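PDB 3HYW: sulfide-quinone reductase from Aquifex aeolicus, which catalyses the oxidation of hydrogen sulfide with a quinone as electron acceptor, using FAD and building up polysulfur at its active site. Local coordinates for residues M182-E188 and I215-V221; I226-V231 and E242-T248. All coordinates share one frame; numbering follows the deposited sequence.

Interaction 1. Residues M182-E188 and I215-V221; sequences MTFITSE and IDWIANV
Parallel pairing of strands 182-185 and 216-218 closes a beta-alpha-beta unit at one edge of the mixed sheet in this Rossmann-like flavoprotein, with helix 202-212 as the crossover. The backbones alternate as donors and acceptors: Phe184 N gives to Asp216 O at 2.7 Å, Phe184 O takes Ile218 N, and Thr186 N continues the pattern on Ile218 O. On one face Ile185 and Ile218 run alongside each other, with CD1 4.0 Å from CD1. Farther along, CG2 of Val221 presses on CG2 of Ile185 at 3.5 Å, tighter than usual for two methyl groups, and Tyr233 of strand 230-234 covers this patch. The other face carries Phe184 and Trp217, whose CB atoms touch. With its CG anti to the backbone N (chi1 -167°), the Phe184 ring leaves strand 216-218 and meets Tyr161 at a shallow angle of about 30° and Phe210 edge-to-face. At the start of the pairing SD of Met182 lies 3.6 Å from Ile215 CD1, and the bend at chi3 folds CE back toward the same methyl, which CB also touches. Toward Glu188 the chain folds into an ST turn: Thr186 OG1 accepts Glu188 N and donates to the anti lone pair of Glu188 OE1, which also bonds Tyr161. Glu188 O in turn receives Asn220 N at 2.7 Å, the donor tilted 22° from the carbonyl plane.

Interaction 2. Residues I226-V231 and E242-T248; sequences IEPDKV and EVPAKFT
A beta hairpin made by strands 230-234 and 240-244 is held here at its open end, where the chain enters from strand 222-226 and leaves into strand 247-255. Val231 and Val243 form an antiparallel hydrogen-bonded pair: Val231 N reaches Val243 O at 2.9 Å, and Val243 N returns to Val231 O at 3.0 Å. One step outward Lys230 and Pro244 make a non-hydrogen-bonded pair, and then Ala245 N donates to Asp229 O from above the carbonyl plane, 37° out of it, as the strands part. On the exposed side, Lys230 CG sits between its backbone N and carbonyl carbon (chi1 50°), and the extended chain beyond it crosses that of Glu242 obliquely. Lys230 CD rests on the carboxylate carbon CD of Glu242 at 3.4 Å, and NZ forms a salt bridge with Glu242 OE1 at 3.2 Å, its hydrogen bond weak. A methionine in place of Lys230 would probably keep some of the aliphatic contact but leave the Glu242 carboxylate without this positive mate. The buried side is largely apolar. Val231 CG2 meets Thr248 CG2 at 3.7 Å and also lies against Ala245 CB, and Val147 of strand 146-150 touches all three residues. The side chains of Ile226 and Thr248 pass in opposite directions, CG2 of Ile226 3.6 Å from OG1 of Thr248, the polar exception here, which bonds Ser120. A water donates to Glu227 O and, weakly, to Ala245 O, linking the turn to the departing chain. Strands 222-226, 230-234 and 240-244 form a three-stranded antiparallel meander connecting strand 216-218 to strand 247-255, consistent with the beta-meander connection in the dinucleotide-binding-type domains of this flavoprotein family.

In the fold
The two contacts follow one another along the chain, and their centres lie about 13 Å apart. Interaction 1 joins neighbouring parallel strands of the mixed sheet across a helical crossover; interaction 2 joins antiparallel strands of the small three-stranded sheet and then passes into strand 247-255, which belongs to that same mixed sheet. They touch directly where Ile185 CD1 packs 4.2 Å from Val243 CG1, between the two sheets. Interaction 1 is the more buried of the two, with 8 of its 14 touching residues buried, and is built from backbone bonds, aliphatic packing and aromatic neighbours, although Asp216 and Trp217 are exposed. Interaction 2 is divided more evenly, with its one salt bridge on the outer surface. No other subunit reaches either contact.

Interaction 1. Residues M182-E188 and I215-V221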
loop_
_atom_site.group_PDB
_atom_site.type_symbol
_atom_site.label_atom_id
_atom_site.label_comp_id
_atom_site.label_asym_id
_atom_site.label_seq_id
_atom_site.Cartn_x
_atom_site.Cartn_y
_atom_site.Cartn_z
ATOM N N MET A 182 -9.828 19.340 -4.628
ATOM C CA MET A 182 -10.548 18.263 -5.283
ATOM C C MET A 182 -10.745 17.092 -4.343
ATOM O O MET A 182 -9.797 16.634 -3.692
ATOM C CB MET A 182 -9.826 17.811 -6.554
ATOM C CG MET A 182 -9.867 18.833 -7.672
ATOM S SD MET A 182 -9.179 18.247 -9.232
ATOM C CE MET A 182 -10.411 17.018 -9.668
ATOM N N THR A 183 -11.986 16.619 -4.285
ATOM C CA THR A 183 -12.356 15.496 -3.441
ATOM C C THR A 183 -13.209 14.514 -4.230
ATOM O O THR A 183 -14.155 14.901 -4.922
ATOM C CB THR A 183 -13.101 15.961 -2.157
ATOM O OG1 THR A 183 -12.246 16.833 -1.409
ATOM C CG2 THR A 183 -13.492 14.767 -1.278
ATOM N N PHE A 184 -12.855 13.241 -4.122
ATOM C CA PHE A 184 -13.577 12.171 -4.781
ATOM C C PHE A 184 -14.368 11.414 -3.723
ATOM O O PHE A 184 -13.799 10.976 -2.727
ATOM C CB PHE A 184 -12.581 11.247 -5.487
ATOM C CG PHE A 184 -13.215 10.289 -6.450
ATOM C CD1 PHE A 184 -13.431 10.659 -7.773
ATOM C CD2 PHE A 184 -13.567 9.006 -6.045
ATOM C CE1 PHE A 184 -14.024 9.772 -8.678
ATOM C CE2 PHE A 184 -14.152 8.115 -6.944
ATOM C CZ PHE A 184 -14.376 8.501 -8.263
ATOM N N ILE A 185 -15.680 11.287 -3.923
ATOM C CA ILE A 185 -16.545 10.597 -2.949
ATOM C C ILE A 185 -17.303 9.462 -3.633
ATOM O O ILE A 185 -18.036 9.682 -4.594
ATOM C CB ILE A 185 -17.553 11.553 -2.256
ATOM C CG1 ILE A 185 -16.831 12.747 -1.623
ATOM C CG2 ILE A 185 -18.374 10.793 -1.199
ATOM C CD1 ILE A 185 -17.739 13.677 -0.830
ATOM N N THR A 186 -17.117 8.247 -3.137
ATOM C CA THR A 186 -17.692 7.081 -3.805
ATOM C C THR A 186 -18.402 6.088 -2.878
ATOM O O THR A 186 -18.058 5.947 -1.695
ATOM C CB THR A 186 -16.623 6.359 -4.675
ATOM O OG1 THR A 186 -17.221 5.243 -5.342
ATOM C CG2 THR A 186 -15.437 5.890 -3.816
ATOM N N SER A 187 -19.411 5.423 -3.440
ATOM C CA SER A 187 -20.095 4.302 -2.807
ATOM C C SER A 187 -19.229 3.035 -2.773
ATOM O O SER A 187 -19.475 2.132 -1.970
ATOM C CB SER A 187 -21.411 4.026 -3.535
ATOM O OG SER A 187 -21.254 4.132 -4.949
ATOM N N GLU A 188 -18.223 2.963 -3.648
ATOM C CA GLU A 188 -17.255 1.862 -3.625
ATOM C C GLU A 188 -16.664 1.723 -2.232
ATOM O O GLU A 188 -16.419 2.739 -1.566
ATOM C CB GLU A 188 -16.100 2.129 -4.586
ATOM C CG GLU A 188 -16.428 2.062 -6.061
ATOM C CD GLU A 188 -15.366 2.780 -6.855
ATOM O OE1 GLU A 188 -15.333 4.029 -6.799
ATOM O OE2 GLU A 188 -14.536 2.111 -7.490
ATOM N N ILE A 215 -5.615 14.535 -5.044
ATOM C CA ILE A 215 -7.060 14.361 -5.064
ATOM C C ILE A 215 -7.452 13.661 -3.784
ATOM O O ILE A 215 -7.133 12.487 -3.588
ATOM C CB ILE A 215 -7.542 13.503 -6.268
ATOM C CG1 ILE A 215 -6.926 13.990 -7.588
ATOM C CG2 ILE A 215 -9.081 13.432 -6.302
ATOM C CD1 ILE A 215 -7.387 15.354 -8.038
ATOM N N ASP A 216 -8.127 14.393 -2.906
ATOM C CA ASP A 216 -8.598 13.840 -1.651
ATOM C C ASP A 216 -9.777 12.928 -1.926
ATOM O O ASP A 216 -10.453 13.066 -2.950
ATOM C CB ASP A 216 -8.988 14.962 -0.688
ATOM C CG ASP A 216 -7.795 15.777 -0.240
ATOM O OD1 ASP A 216 -6.799 15.176 0.225
ATOM O OD2 ASP A 216 -7.847 17.017 -0.358
ATOM N N TRP A 217 -10.022 11.981 -1.032
ATOM C CA TRP A 217 -11.086 11.017 -1.295
ATOM C C TRP A 217 -11.727 10.446 -0.050
ATOM O O TRP A 217 -11.110 10.380 1.016
ATOM C CB TRP A 217 -10.596 9.886 -2.203
ATOM C CG TRP A 217 -9.391 9.176 -1.707
ATOM C CD1 TRP A 217 -8.086 9.477 -1.989
ATOM C CD2 TRP A 217 -9.363 8.027 -0.853
ATOM N NE1 TRP A 217 -7.249 8.589 -1.360
ATOM C CE2 TRP A 217 -8.006 7.687 -0.656
ATOM C CE3 TRP A 217 -10.352 7.250 -0.236
ATOM C CZ2 TRP A 217 -7.611 6.606 0.131
ATOM C CZ3 TRP A 217 -9.962 6.174 0.548
ATOM C CH2 TRP A 217 -8.599 5.864 0.727
ATOM N N ILE A 218 -12.983 10.046 -0.221
ATOM C CA ILE A 218 -13.783 9.422 0.812
ATOM C C ILE A 218 -14.508 8.268 0.126
ATOM O O ILE A 218 -15.255 8.476 -0.829
ATOM C CB ILE A 218 -14.818 10.412 1.411
ATOM C CG1 ILE A 218 -14.145 11.732 1.821
ATOM C CG2 ILE A 218 -15.557 9.768 2.581
ATOM C CD1 ILE A 218 -15.097 12.907 2.013
ATOM N N ALA A 219 -14.256 7.054 0.594
ATOM C CA ALA A 219 -14.885 5.869 0.029
ATOM C C ALA A 219 -15.825 5.256 1.054
ATOM O O ALA A 219 -15.792 5.615 2.232
ATOM C CB ALA A 219 -13.822 4.858 -0.413
ATOM N N ASN A 220 -16.669 4.338 0.595
ATOM C CA ASN A 220 -17.545 3.560 1.473
ATOM C C ASN A 220 -18.590 4.414 2.197
ATOM O O ASN A 220 -18.946 4.139 3.346
ATOM C CB ASN A 220 -16.708 2.741 2.474
ATOM C CG ASN A 220 -17.330 1.401 2.796
ATOM O OD1 ASN A 220 -18.116 0.859 2.017
ATOM N ND2 ASN A 220 -16.972 0.849 3.948
ATOM N N VAL A 221 -19.083 5.444 1.509
ATOM C CA VAL A 221 -20.099 6.328 2.076
ATOM C C VAL A 221 -21.241 6.504 1.085
ATOM O O VAL A 221 -21.093 6.237 -0.106
ATOM C CB VAL A 221 -19.530 7.720 2.488
ATOM C CG1 VAL A 221 -18.516 7.590 3.626
ATOM C CG2 VAL A 221 -18.915 8.439 1.290
HETATM O O HOH W 1 -19.332 0.160 -0.193
#

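Interaction 2. Residues I226-V231 and E242-T248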
loop_
_atom_site.group_PDB
_atom_site.type_symbol
_atom_site.label_atom_id
_atom_site.label_comp_id
_atom_site.label_asym_id
_atom_site.label_seq_id
_atom_site.Cartn_x
_atom_site.Cartn_y
_atom_site.Cartn_z
ATOM N N ILE A 226 -26.875 16.742 -2.721
ATOM C CA ILE A 226 -26.004 17.722 -3.332
ATOM C C ILE A 226 -26.755 19.045 -3.330
ATOM O O ILE A 226 -27.808 19.183 -3.957
ATOM C CB ILE A 226 -25.577 17.315 -4.759
ATOM C CG1 ILE A 226 -24.807 15.987 -4.715
ATOM C CG2 ILE A 226 -24.717 18.401 -5.389
ATOM C CD1 ILE A 226 -24.975 15.134 -5.934
ATOM N N GLU A 227 -26.214 19.998 -2.584
ATOM C CA GLU A 227 -26.761 21.339 -2.512
ATOM C C GLU A 227 -25.881 22.241 -3.380
ATOM O O GLU A 227 -24.818 21.804 -3.831
ATOM C CB GLU A 227 -26.812 21.806 -1.051
ATOM C CG GLU A 227 -27.779 20.986 -0.184
ATOM C CD GLU A 227 -27.871 21.463 1.259
ATOM O OE1 GLU A 227 -27.450 22.603 1.560
ATOM O OE2 GLU A 227 -28.382 20.694 2.100
ATOM N N PRO A 228 -26.329 23.481 -3.661
ATOM C CA PRO A 228 -25.471 24.369 -4.455
ATOM C C PRO A 228 -24.143 24.669 -3.753
ATOM O O PRO A 228 -23.168 25.060 -4.401
ATOM C CB PRO A 228 -26.308 25.651 -4.569
ATOM C CG PRO A 228 -27.722 25.207 -4.343
ATOM C CD PRO A 228 -27.618 24.116 -3.329
ATOM N N ASP A 229 -24.126 24.420 -2.446
ATOM C CA ASP A 229 -23.102 24.873 -1.516
ATOM C C ASP A 229 -22.169 23.738 -1.083
ATOM O O ASP A 229 -21.018 23.977 -0.692
ATOM C CB ASP A 229 -23.819 25.444 -0.273
ATOM C CG ASP A 229 -22.897 26.229 0.652
ATOM O OD1 ASP A 229 -21.670 26.278 0.400
ATOM O OD2 ASP A 229 -23.408 26.811 1.642
ATOM N N LYS A 230 -22.673 22.506 -1.135
ATOM C CA LYS A 230 -22.031 21.387 -0.448
ATOM C C LYS A 230 -22.589 20.022 -0.846
ATOM O O LYS A 230 -23.667 19.917 -1.430
ATOM C CB LYS A 230 -22.154 21.566 1.080
ATOM C CG LYS A 230 -23.562 21.863 1.575
ATOM C CD LYS A 230 -23.544 22.356 3.013
ATOM C CE LYS A 230 -24.824 23.078 3.376
ATOM N NZ LYS A 230 -24.904 23.350 4.840
ATOM N N VAL A 231 -21.829 18.983 -0.519
ATOM C CA VAL A 231 -22.288 17.608 -0.647
ATOM C C VAL A 231 -22.449 17.042 0.758
ATOM O O VAL A 231 -21.592 17.250 1.629
ATOM C CB VAL A 231 -21.324 16.745 -1.508
ATOM C CG1 VAL A 231 -21.733 15.266 -1.502
ATOM C CG2 VAL A 231 -21.292 17.268 -2.937
ATOM N N GLU A 242 -20.458 16.610 5.888
ATOM C CA GLU A 242 -20.645 17.721 4.988
ATOM C C GLU A 242 -19.286 18.083 4.401
ATOM O O GLU A 242 -18.280 18.125 5.113
ATOM C CB GLU A 242 -21.236 18.888 5.782
ATOM C CG GLU A 242 -21.581 20.112 4.980
ATOM C CD GLU A 242 -22.119 21.233 5.847
ATOM O OE1 GLU A 242 -23.259 21.106 6.347
ATOM O OE2 GLU A 242 -21.408 22.247 6.016
ATOM N N VAL A 243 -19.259 18.322 3.097
ATOM C CA VAL A 243 -18.045 18.764 2.426
ATOM C C VAL A 243 -18.414 19.923 1.495
ATOM O O VAL A 243 -19.423 19.847 0.794
ATOM C CB VAL A 243 -17.322 17.574 1.715
ATOM C CG1 VAL A 243 -17.361 17.685 0.189
ATOM C CG2 VAL A 243 -15.885 17.460 2.210
ATOM N N PRO A 244 -17.635 21.026 1.532
ATOM C CA PRO A 244 -17.936 22.188 0.692
ATOM C C PRO A 244 -17.679 21.930 -0.793
ATOM O O PRO A 244 -16.735 21.221 -1.146
ATOM C CB PRO A 244 -16.996 23.273 1.226
ATOM C CG PRO A 244 -15.908 22.557 1.917
ATOM C CD PRO A 244 -16.454 21.244 2.388
ATOM N N ALA A 245 -18.527 22.499 -1.645
ATOM C CA ALA A 245 -18.435 22.281 -3.086
ATOM C C ALA A 245 -19.020 23.434 -3.894
ATOM O O ALA A 245 -20.164 23.842 -3.675
ATOM C CB ALA A 245 -19.125 20.993 -3.461
ATOM N N LYS A 246 -18.232 23.948 -4.834
ATOM C CA LYS A 246 -18.706 24.958 -5.773
ATOM C C LYS A 246 -19.103 24.295 -7.097
ATOM O O LYS A 246 -20.024 24.745 -7.781
ATOM C CB LYS A 246 -17.643 26.040 -5.993
ATOM C CG LYS A 246 -18.074 27.136 -6.955
ATOM C CD LYS A 246 -17.181 28.356 -6.870
ATOM C CE LYS A 246 -17.722 29.479 -7.758
ATOM N NZ LYS A 246 -17.806 29.063 -9.196
ATOM N N PHE A 247 -18.405 23.218 -7.442
ATOM C CA PHE A 247 -18.740 22.426 -8.622
ATOM C C PHE A 247 -18.738 20.950 -8.258
ATOM O O PHE A 247 -17.823 20.476 -7.587
ATOM C CB PHE A 247 -17.752 22.697 -9.764
ATOM C CG PHE A 247 -17.902 21.754 -10.931
ATOM C CD1 PHE A 247 -17.257 20.515 -10.930
ATOM C CD2 PHE A 247 -18.695 22.097 -12.026
ATOM C CE1 PHE A 247 -17.409 19.622 -12.001
ATOM C CE2 PHE A 247 -18.842 21.219 -13.106
ATOM C CZ PHE A 247 -18.201 19.978 -13.088
ATOM N N THR A 248 -19.768 20.231 -8.699
ATOM C CA THR A 248 -19.817 18.780 -8.535
ATOM C C THR A 248 -20.143 18.052 -9.840
ATOM O O THR A 248 -20.772 18.610 -10.746
ATOM C CB THR A 248 -20.846 18.331 -7.453
ATOM O OG1 THR A 248 -22.170 18.664 -7.879
ATOM C CG2 THR A 248 -20.570 18.991 -6.112
HETATM O O HOH W 2 -22.453 21.730 -5.004
#